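Local coordinates for protein adenylate isopentenyltransferase (Humulus lupulus, PDB 3A8T) that catalyses the transfer of an isopentenyl group from dimethylallyl diphosphate to ATP, ADP or AMP, an early step in making the plant hormone cytokinin, at residues 236-239 with 240-243. Residues are numbered along the deposited sequence; the frame is centred on the assembly and turned at random.
Sequences EFDR and YFEK
F241 N bonds F237 O at 2.7 Å, almost straight at 170°, and E242 N reaches D238 O one residue on, the i to i+4 pattern of an alpha-helix. These bonds belong to helix 234-243, which carries an aromatic cluster of F237, Y240 and F241 on the side packed against helices 203-210 and 257-289. F237 and Y240 run side by side: the F237 ring turns its edge to the Y240 face in an offset edge-to-face pair, planes at 80°, with F237 CD1 3.8 Å from Y240 CB. Y240 gets there with CG anti to its own N (chi1 173°). F241 sits one turn beyond F237, CE2 lying 3.6 Å from F237 CB, and the two rings meet obliquely. Y211 and P246 also touch F241. An alanine here would lose the ring that rests on F237 CB, and would probably leave a gap there and take from Y211 the ring it meets. F264, from helix 257-289, meets both F237 and Y240. The acidic side chains of D238 and E236 are paired with partners outside the cluster: D238 OD2 forms salt bridges to R225 and R229, while E236, at the end nearer the ATP, bonds G233 N and N274 through its two carboxylate oxygens. Towards the C-terminal end, the K243 chain folds back at its last two torsions, which brings NZ to 3.1 Å from R239 O, at an angle too poor for a hydrogen bond.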
ATOM      1  N   GLU A 236     -16.427   4.715   3.339  1.00 18.13           N
ATOM      2  CA  GLU A 236     -16.831   4.646   4.751  1.00 19.00           C
ATOM      3  C   GLU A 236     -17.196   6.027   5.264  1.00 19.00           C
ATOM      4  O   GLU A 236     -18.280   6.213   5.841  1.00 20.48           O
ATOM      5  CB  GLU A 236     -15.740   4.011   5.641  1.00 21.77           C
ATOM      6  CG  GLU A 236     -15.362   2.595   5.294  1.00 20.82           C
ATOM      7  CD  GLU A 236     -14.352   2.485   4.138  1.00 25.55           C
ATOM      8  OE1 GLU A 236     -14.120   3.457   3.357  1.00 25.43           O
ATOM      9  OE2 GLU A 236     -13.763   1.396   4.012  1.00 25.08           O
ATOM     10  N   PHE A 237     -16.320   7.002   5.048  1.00 17.83           N
ATOM     11  CA  PHE A 237     -16.684   8.326   5.506  1.00 16.93           C
ATOM     12  C   PHE A 237     -17.747   8.996   4.697  1.00 16.78           C
ATOM     13  O   PHE A 237     -18.445   9.842   5.227  1.00 17.31           O
ATOM     14  CB  PHE A 237     -15.452   9.216   5.728  1.00 16.96           C
ATOM     15  CG  PHE A 237     -14.937   9.114   7.156  1.00 22.05           C
ATOM     16  CD1 PHE A 237     -15.729   9.592   8.230  1.00 20.84           C
ATOM     17  CD2 PHE A 237     -13.760   8.388   7.466  1.00 21.98           C
ATOM     18  CE1 PHE A 237     -15.364   9.336   9.569  1.00 23.07           C
ATOM     19  CE2 PHE A 237     -13.396   8.136   8.791  1.00 21.30           C
ATOM     20  CZ  PHE A 237     -14.196   8.604   9.845  1.00 21.99           C
ATOM     21  N   ASP A 238     -17.893   8.636   3.421  1.00 17.32           N
ATOM     22  CA  ASP A 238     -18.984   9.220   2.602  1.00 18.69           C
ATOM     23  C   ASP A 238     -20.329   8.875   3.286  1.00 20.38           C
ATOM     24  O   ASP A 238     -21.271   9.683   3.332  1.00 22.96           O
ATOM     25  CB  ASP A 238     -18.983   8.681   1.159  1.00 16.92           C
ATOM     26  CG  ASP A 238     -17.867   9.289   0.298  1.00 19.18           C
ATOM     27  OD1 ASP A 238     -17.250  10.296   0.728  1.00 20.63           O
ATOM     28  OD2 ASP A 238     -17.593   8.771  -0.812  1.00 21.13           O
ATOM     29  N   ARG A 239     -20.415   7.685   3.851  1.00 21.70           N
ATOM     30  CA  ARG A 239     -21.633   7.291   4.524  1.00 23.46           C
ATOM     31  C   ARG A 239     -21.856   8.245   5.710  1.00 23.47           C
ATOM     32  O   ARG A 239     -22.949   8.710   5.938  1.00 24.62           O
ATOM     33  CB  ARG A 239     -21.481   5.859   4.972  1.00 28.14           C
ATOM     34  CG  ARG A 239     -22.664   5.233   5.645  1.00 31.35           C
ATOM     35  CD  ARG A 239     -22.658   3.731   5.345  1.00 34.01           C
ATOM     36  NE  ARG A 239     -23.720   3.116   6.102  1.00 35.39           N
ATOM     37  CZ  ARG A 239     -24.997   3.279   5.809  1.00 36.31           C
ATOM     38  NH1 ARG A 239     -25.366   4.006   4.761  1.00 38.08           N
ATOM     39  NH2 ARG A 239     -25.910   2.789   6.611  1.00 37.31           N
ATOM     40  N   TYR A 240     -20.796   8.557   6.440  1.00 22.89           N
ATOM     41  CA  TYR A 240     -20.876   9.488   7.556  1.00 21.64           C
ATOM     42  C   TYR A 240     -21.199  10.904   7.078  1.00 22.21           C
ATOM     43  O   TYR A 240     -22.095  11.524   7.584  1.00 21.68           O
ATOM     44  CB  TYR A 240     -19.564   9.504   8.309  1.00 21.06           C
ATOM     45  CG  TYR A 240     -19.498  10.548   9.354  1.00 24.48           C
ATOM     46  CD1 TYR A 240     -19.987  10.317  10.638  1.00 24.78           C
ATOM     47  CD2 TYR A 240     -18.933  11.780   9.085  1.00 25.60           C
ATOM     48  CE1 TYR A 240     -19.909  11.275  11.626  1.00 25.30           C
ATOM     49  CE2 TYR A 240     -18.850  12.751  10.081  1.00 27.61           C
ATOM     50  CZ  TYR A 240     -19.336  12.491  11.347  1.00 26.48           C
ATOM     51  OH  TYR A 240     -19.206  13.451  12.320  1.00 27.15           O
ATOM     52  N   PHE A 241     -20.474  11.417   6.092  1.00 23.45           N
ATOM     53  CA  PHE A 241     -20.750  12.767   5.615  1.00 24.39           C
ATOM     54  C   PHE A 241     -22.173  12.849   5.003  1.00 25.90           C
ATOM     55  O   PHE A 241     -22.758  13.906   4.884  1.00 24.38           O
ATOM     56  CB  PHE A 241     -19.705  13.191   4.558  1.00 23.37           C
ATOM     57  CG  PHE A 241     -18.300  13.251   5.066  1.00 24.48           C
ATOM     58  CD1 PHE A 241     -17.972  13.987   6.196  1.00 23.88           C
ATOM     59  CD2 PHE A 241     -17.261  12.600   4.385  1.00 25.39           C
ATOM     60  CE1 PHE A 241     -16.633  14.080   6.635  1.00 22.85           C
ATOM     61  CE2 PHE A 241     -15.906  12.711   4.854  1.00 24.12           C
ATOM     62  CZ  PHE A 241     -15.614  13.439   5.954  1.00 22.16           C
ATOM     63  N   GLU A 242     -22.714  11.722   4.582  1.00 28.85           N
ATOM     64  CA  GLU A 242     -24.053  11.712   4.021  1.00 32.44           C
ATOM     65  C   GLU A 242     -24.971  12.404   4.989  1.00 33.04           C
ATOM     66  O   GLU A 242     -25.740  13.301   4.641  1.00 34.03           O
ATOM     67  CB  GLU A 242     -24.551  10.277   3.819  1.00 36.33           C
ATOM     68  CG  GLU A 242     -25.746  10.255   2.925  1.00 40.79           C
ATOM     69  CD  GLU A 242     -25.495  11.125   1.710  1.00 43.09           C
ATOM     70  OE1 GLU A 242     -26.367  11.940   1.349  1.00 45.01           O
ATOM     71  OE2 GLU A 242     -24.407  10.989   1.119  1.00 45.67           O
ATOM     72  N   LYS A 243     -24.869  11.961   6.230  1.00 34.22           N
ATOM     73  CA  LYS A 243     -25.656  12.527   7.303  1.00 34.88           C
ATOM     74  C   LYS A 243     -25.076  13.782   7.900  1.00 33.49           C
ATOM     75  O   LYS A 243     -25.827  14.713   8.190  1.00 34.73           O
ATOM     76  CB  LYS A 243     -25.884  11.482   8.383  1.00 36.30           C
ATOM     77  CG  LYS A 243     -26.952  10.476   7.972  1.00 39.30           C
ATOM     78  CD  LYS A 243     -27.151   9.421   9.032  1.00 43.50           C
ATOM     79  CE  LYS A 243     -25.803   8.799   9.456  1.00 45.71           C
ATOM     80  NZ  LYS A 243     -24.929   8.523   8.253  1.00 48.72           N
TER